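Local coordinates for protein acyl-CoA dehydrogenase (Thermus thermophilus, PDB 2Z1Q) that probably oxidises saturated acyl-CoA thioesters to 2,3-dehydroacyl-CoA, using bound FAD and passing the electrons to an acceptor, at residues 301-306 / 562-567. Sequence-based numbering, arbitrary orientation.
Sequences LIQQKL and QAAEAV. With FAD (flavin-adenine dinucleotide), chain C.
Gln303 and Ala564 mark the point where helix segments 301-306 and 562-567 meet, their CA atoms 5.1 Å apart. The two axes run nearly at right angles (82°) and approach to 7.8 Å, a close crossing that the small Ala564 allows. The methyl of Ala564 lies against Gln303 of segment 301-306, CB 3.5 Å from Gln303 O and close to Gln303 CB as well. One turn on, Leu306 CD2 meets Val567 CG1 at 4.1 Å, while Val567 CG2 rests on the carbonyl oxygen of Leu306. Helix 252-288 adds Ala286 beside Leu306 and Leu279 and Ala283 beside Val567.

At the outer edge the chemistry turns polar. The Gln303 chain, bent at chi2 (-137°), brings NE2 to Glu565 OE2 at 3.1 Å in a nearly straight bond; the acceptor lies in the amide plane, yet is itself approached from above the carboxylate plane. NE2 also donates to Gly297 O, and a water bridges Gln303 OE1 to Glu565 OE2. Replacing Gln303 by a leucine would probably leave Glu565 OE2 and Gly297 O without their amide donor and the water with one anchor fewer. Ile302, on another side of helix 300-331, lines the FAD pocket, so the crossing packs helix 556-570 against a cofactor-lining helix. With partners at both polar ends, the Gln303 amide is fixed in its rotation beside the apolar crossing.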
ATOM      1  N   LEU B 301      18.535   0.159  -6.252  1.00 27.55           N
ATOM      2  CA  LEU B 301      17.105   0.055  -5.924  1.00 26.40           C
ATOM      3  C   LEU B 301      16.640   1.002  -4.818  1.00 28.31           C
ATOM      4  O   LEU B 301      15.505   1.485  -4.852  1.00 28.49           O
ATOM      5  CB  LEU B 301      16.742  -1.390  -5.578  1.00 27.98           C
ATOM      6  CG  LEU B 301      16.938  -2.389  -6.725  1.00 27.69           C
ATOM      7  CD1 LEU B 301      16.616  -3.794  -6.262  1.00 27.00           C
ATOM      8  CD2 LEU B 301      16.054  -2.006  -7.897  1.00 28.52           C
ATOM      9  N   ILE B 302      17.494   1.264  -3.834  1.00 27.80           N
ATOM     10  CA  ILE B 302      17.100   2.189  -2.784  1.00 27.60           C
ATOM     11  C   ILE B 302      17.094   3.595  -3.377  1.00 27.00           C
ATOM     12  O   ILE B 302      16.173   4.373  -3.116  1.00 26.96           O
ATOM     13  CB  ILE B 302      18.075   2.177  -1.611  1.00 28.12           C
ATOM     14  CG1 ILE B 302      18.061   0.803  -0.963  1.00 30.27           C
ATOM     15  CG2 ILE B 302      17.708   3.238  -0.609  1.00 24.93           C
ATOM     16  CD1 ILE B 302      18.876  -0.174  -1.713  1.00 34.41           C
ATOM     17  N   GLN B 303      18.115   3.914  -4.181  1.00 26.01           N
ATOM     18  CA  GLN B 303      18.208   5.233  -4.799  1.00 25.08           C
ATOM     19  C   GLN B 303      16.983   5.479  -5.678  1.00 25.63           C
ATOM     20  O   GLN B 303      16.445   6.584  -5.715  1.00 26.83           O
ATOM     21  CB  GLN B 303      19.484   5.359  -5.637  1.00 28.01           C
ATOM     22  CG  GLN B 303      20.791   5.158  -4.867  1.00 29.56           C
ATOM     23  CD  GLN B 303      21.840   6.190  -5.249  1.00 33.17           C
ATOM     24  OE1 GLN B 303      21.998   6.518  -6.426  1.00 33.94           O
ATOM     25  NE2 GLN B 303      22.563   6.704  -4.256  1.00 34.27           N
ATOM     26  N   GLN B 304      16.532   4.447  -6.379  1.00 25.40           N
ATOM     27  CA  GLN B 304      15.356   4.590  -7.222  1.00 25.57           C
ATOM     28  C   GLN B 304      14.143   5.010  -6.359  1.00 23.44           C
ATOM     29  O   GLN B 304      13.381   5.890  -6.739  1.00 21.97           O
ATOM     30  CB  GLN B 304      15.089   3.274  -7.958  1.00 25.63           C
ATOM     31  CG  GLN B 304      13.767   3.218  -8.696  1.00 27.98           C
ATOM     32  CD  GLN B 304      13.586   1.899  -9.433  1.00 29.37           C
ATOM     33  OE1 GLN B 304      14.164   1.685 -10.494  1.00 31.43           O
ATOM     34  NE2 GLN B 304      12.782   1.008  -8.866  1.00 30.73           N
ATOM     35  N   LYS B 305      13.978   4.387  -5.196  1.00 21.85           N
ATOM     36  CA  LYS B 305      12.852   4.733  -4.320  1.00 22.83           C
ATOM     37  C   LYS B 305      12.967   6.179  -3.833  1.00 20.79           C
ATOM     38  O   LYS B 305      12.031   6.969  -3.968  1.00 24.70           O
ATOM     39  CB  LYS B 305      12.822   3.788  -3.118  1.00 22.28           C
ATOM     40  CG  LYS B 305      12.703   2.317  -3.460  1.00 21.51           C
ATOM     41  CD  LYS B 305      12.602   1.526  -2.176  1.00 21.56           C
ATOM     42  CE  LYS B 305      12.871   0.042  -2.385  1.00 18.78           C
ATOM     43  NZ  LYS B 305      11.884  -0.556  -3.297  1.00 19.24           N
ATOM     44  N   LEU B 306      14.126   6.511  -3.271  1.00 21.85           N
ATOM     45  CA  LEU B 306      14.420   7.850  -2.753  1.00 22.29           C
ATOM     46  C   LEU B 306      14.217   8.922  -3.818  1.00 22.89           C
ATOM     47  O   LEU B 306      13.700  10.000  -3.530  1.00 21.50           O
ATOM     48  CB  LEU B 306      15.866   7.913  -2.230  1.00 21.77           C
ATOM     49  CG  LEU B 306      16.185   7.096  -0.975  1.00 22.42           C
ATOM     50  CD1 LEU B 306      17.684   7.115  -0.715  1.00 22.38           C
ATOM     51  CD2 LEU B 306      15.413   7.657   0.221  1.00 20.68           C
ATOM     52  N   GLN B 562      20.164  10.963  -9.406  1.00 31.46           N
ATOM     53  CA  GLN B 562      20.555  12.349  -9.161  1.00 33.17           C
ATOM     54  C   GLN B 562      19.732  12.935  -7.999  1.00 31.18           C
ATOM     55  O   GLN B 562      20.269  13.634  -7.137  1.00 31.89           O
ATOM     56  CB  GLN B 562      20.362  13.176 -10.442  1.00 33.39           C
ATOM     57  CG  GLN B 562      20.735  14.644 -10.308  1.00 37.09           C
ATOM     58  CD  GLN B 562      20.630  15.420 -11.628  1.00 38.57           C
ATOM     59  OE1 GLN B 562      20.759  16.643 -11.644  1.00 38.35           O
ATOM     60  NE2 GLN B 562      20.400  14.711 -12.730  1.00 38.51           N
ATOM     61  N   ALA B 563      18.434  12.635  -7.991  1.00 29.47           N
ATOM     62  CA  ALA B 563      17.521  13.099  -6.942  1.00 29.09           C
ATOM     63  C   ALA B 563      17.884  12.421  -5.613  1.00 28.30           C
ATOM     64  O   ALA B 563      17.930  13.067  -4.564  1.00 27.88           O
ATOM     65  CB  ALA B 563      16.077  12.766  -7.331  1.00 27.96           C
ATOM     66  N   ALA B 564      18.141  11.118  -5.686  1.00 27.83           N
ATOM     67  CA  ALA B 564      18.532  10.322  -4.522  1.00 30.03           C
ATOM     68  C   ALA B 564      19.724  10.979  -3.841  1.00 30.79           C
ATOM     69  O   ALA B 564      19.663  11.319  -2.660  1.00 33.06           O
ATOM     70  CB  ALA B 564      18.902   8.895  -4.960  1.00 27.31           C
ATOM     71  N   GLU B 565      20.805  11.161  -4.595  1.00 32.32           N
ATOM     72  CA  GLU B 565      22.007  11.792  -4.061  1.00 32.53           C
ATOM     73  C   GLU B 565      21.641  13.071  -3.312  1.00 31.90           C
ATOM     74  O   GLU B 565      22.127  13.311  -2.201  1.00 32.90           O
ATOM     75  CB  GLU B 565      22.997  12.105  -5.190  1.00 33.79           C
ATOM     76  CG  GLU B 565      23.630  10.867  -5.852  1.00 35.82           C
ATOM     77  CD  GLU B 565      24.380   9.987  -4.855  1.00 38.34           C
ATOM     78  OE1 GLU B 565      24.690  10.474  -3.744  1.00 38.75           O
ATOM     79  OE2 GLU B 565      24.669   8.814  -5.185  1.00 38.39           O
ATOM     80  N   ALA B 566      20.768  13.878  -3.909  1.00 30.08           N
ATOM     81  CA  ALA B 566      20.336  15.124  -3.283  1.00 31.64           C
ATOM     82  C   ALA B 566      19.547  14.847  -1.998  1.00 31.66           C
ATOM     83  O   ALA B 566      19.646  15.595  -1.023  1.00 31.61           O
ATOM     84  CB  ALA B 566      19.479  15.926  -4.251  1.00 29.86           C
ATOM     85  N   VAL B 567      18.758  13.772  -2.014  1.00 31.89           N
ATOM     86  CA  VAL B 567      17.955  13.392  -0.857  1.00 30.51           C
ATOM     87  C   VAL B 567      18.888  13.000   0.280  1.00 30.64           C
ATOM     88  O   VAL B 567      18.761  13.501   1.397  1.00 28.93           O
ATOM     89  CB  VAL B 567      16.994  12.211  -1.200  1.00 30.35           C
ATOM     90  CG1 VAL B 567      16.368  11.638   0.074  1.00 30.28           C
ATOM     91  CG2 VAL B 567      15.889  12.701  -2.126  1.00 28.91           C
TER
HETATM   92  PA  FAD C 700      17.488  -3.594   6.271  1.00 59.87           P
HETATM   93  O1A FAD C 700      16.191  -3.640   6.900  1.00 60.73           O
HETATM   94  O2A FAD C 700      18.841  -4.007   7.020  1.00 55.74           O
HETATM   95  O5B FAD C 700      17.503  -3.643   4.694  1.00 56.88           O
HETATM   96  C5B FAD C 700      17.143  -2.383   4.147  1.00 57.58           C
HETATM   97  C4B FAD C 700      17.408  -2.616   2.700  1.00 59.97           C
HETATM   98  O4B FAD C 700      17.554  -3.859   2.101  1.00 60.21           O
HETATM   99  C3B FAD C 700      16.854  -1.615   1.596  1.00 61.92           C
HETATM  100  O3B FAD C 700      17.693  -0.453   1.514  1.00 64.25           O
HETATM  101  C2B FAD C 700      16.989  -2.660   0.423  1.00 61.99           C
HETATM  102  O2B FAD C 700      17.127  -2.097  -0.895  1.00 66.06           O
HETATM  103  C1B FAD C 700      18.203  -3.213   1.069  1.00 57.90           C
HETATM  104  N9A FAD C 700      19.200  -3.967   0.340  1.00 54.53           N
HETATM  105  C8A FAD C 700      20.020  -4.862   0.980  1.00 52.94           C
HETATM  106  N7A FAD C 700      20.854  -5.382   0.163  1.00 53.65           N
HETATM  107  C5A FAD C 700      20.628  -4.894  -1.073  1.00 54.27           C
HETATM  108  C6A FAD C 700      21.203  -5.103  -2.355  1.00 54.53           C
HETATM  109  N6A FAD C 700      22.240  -5.999  -2.495  1.00 56.33           N
HETATM  110  N1A FAD C 700      20.695  -4.411  -3.418  1.00 54.59           N
HETATM  111  C2A FAD C 700      19.705  -3.531  -3.277  1.00 53.76           C
HETATM  112  N3A FAD C 700      19.154  -3.308  -2.095  1.00 52.69           N
HETATM  113  C4A FAD C 700      19.558  -3.960  -0.968  1.00 53.72           C
HETATM  114  N1  FAD C 700      14.777 -13.951  10.784  1.00 29.62           N
HETATM  115  C2  FAD C 700      15.156 -15.202  11.058  1.00 29.29           C
HETATM  116  O2  FAD C 700      16.341 -15.491  10.932  1.00 27.79           O
HETATM  117  N3  FAD C 700      14.287 -16.165  11.488  1.00 30.25           N
HETATM  118  C4  FAD C 700      12.943 -15.905  11.673  1.00 29.85           C
HETATM  119  O4  FAD C 700      12.174 -16.760  12.065  1.00 30.41           O
HETATM  120  C4X FAD C 700      12.468 -14.536  11.410  1.00 32.26           C
HETATM  121  N5  FAD C 700      11.199 -14.154  11.586  1.00 33.51           N
HETATM  122  C5X FAD C 700      10.801 -12.869  11.389  1.00 34.83           C
HETATM  123  C6  FAD C 700       9.437 -12.459  11.644  1.00 36.95           C
HETATM  124  C7  FAD C 700       9.068 -11.118  11.468  1.00 35.96           C
HETATM  125  C7M FAD C 700       7.644 -10.708  11.777  1.00 36.11           C
HETATM  126  C8  FAD C 700      10.015 -10.151  11.001  1.00 36.19           C
HETATM  127  C8M FAD C 700       9.640  -8.697  10.809  1.00 35.16           C
HETATM  128  C9  FAD C 700      11.324 -10.530  10.738  1.00 34.93           C
HETATM  129  C9A FAD C 700      11.743 -11.893  10.913  1.00 36.28           C
HETATM  130  N10 FAD C 700      13.095 -12.260  10.695  1.00 36.90           N
HETATM  131  C10 FAD C 700      13.504 -13.544  10.926  1.00 33.97           C
HETATM  132  C1' FAD C 700      13.984 -11.206  10.246  1.00 41.31           C
HETATM  133  C2' FAD C 700      14.305 -11.161   8.749  1.00 44.68           C
HETATM  134  O2' FAD C 700      15.072 -12.297   8.336  1.00 47.95           O
HETATM  135  C3' FAD C 700      15.080  -9.905   8.662  1.00 46.88           C
HETATM  136  O3' FAD C 700      14.203  -8.823   9.084  1.00 46.87           O
HETATM  137  C4' FAD C 700      15.562  -9.553   7.288  1.00 46.15           C
HETATM  138  O4' FAD C 700      16.454 -10.540   6.756  1.00 47.10           O
HETATM  139  C5' FAD C 700      16.199  -8.234   7.578  1.00 45.63           C
HETATM  140  O5' FAD C 700      16.687  -7.573   6.513  1.00 41.09           O
HETATM  141  P   FAD C 700      17.004  -6.163   7.222  1.00 43.21           P
HETATM  142  O1P FAD C 700      15.794  -5.702   7.932  1.00 39.40           O
HETATM  143  O2P FAD C 700      18.224  -6.342   8.294  1.00 40.36           O
HETATM  144  O3P FAD C 700      17.366  -5.201   5.950  1.00 48.29           O
HETATM  145  O   HOH W   1      23.821   8.231  -7.504  1.00 36.37           O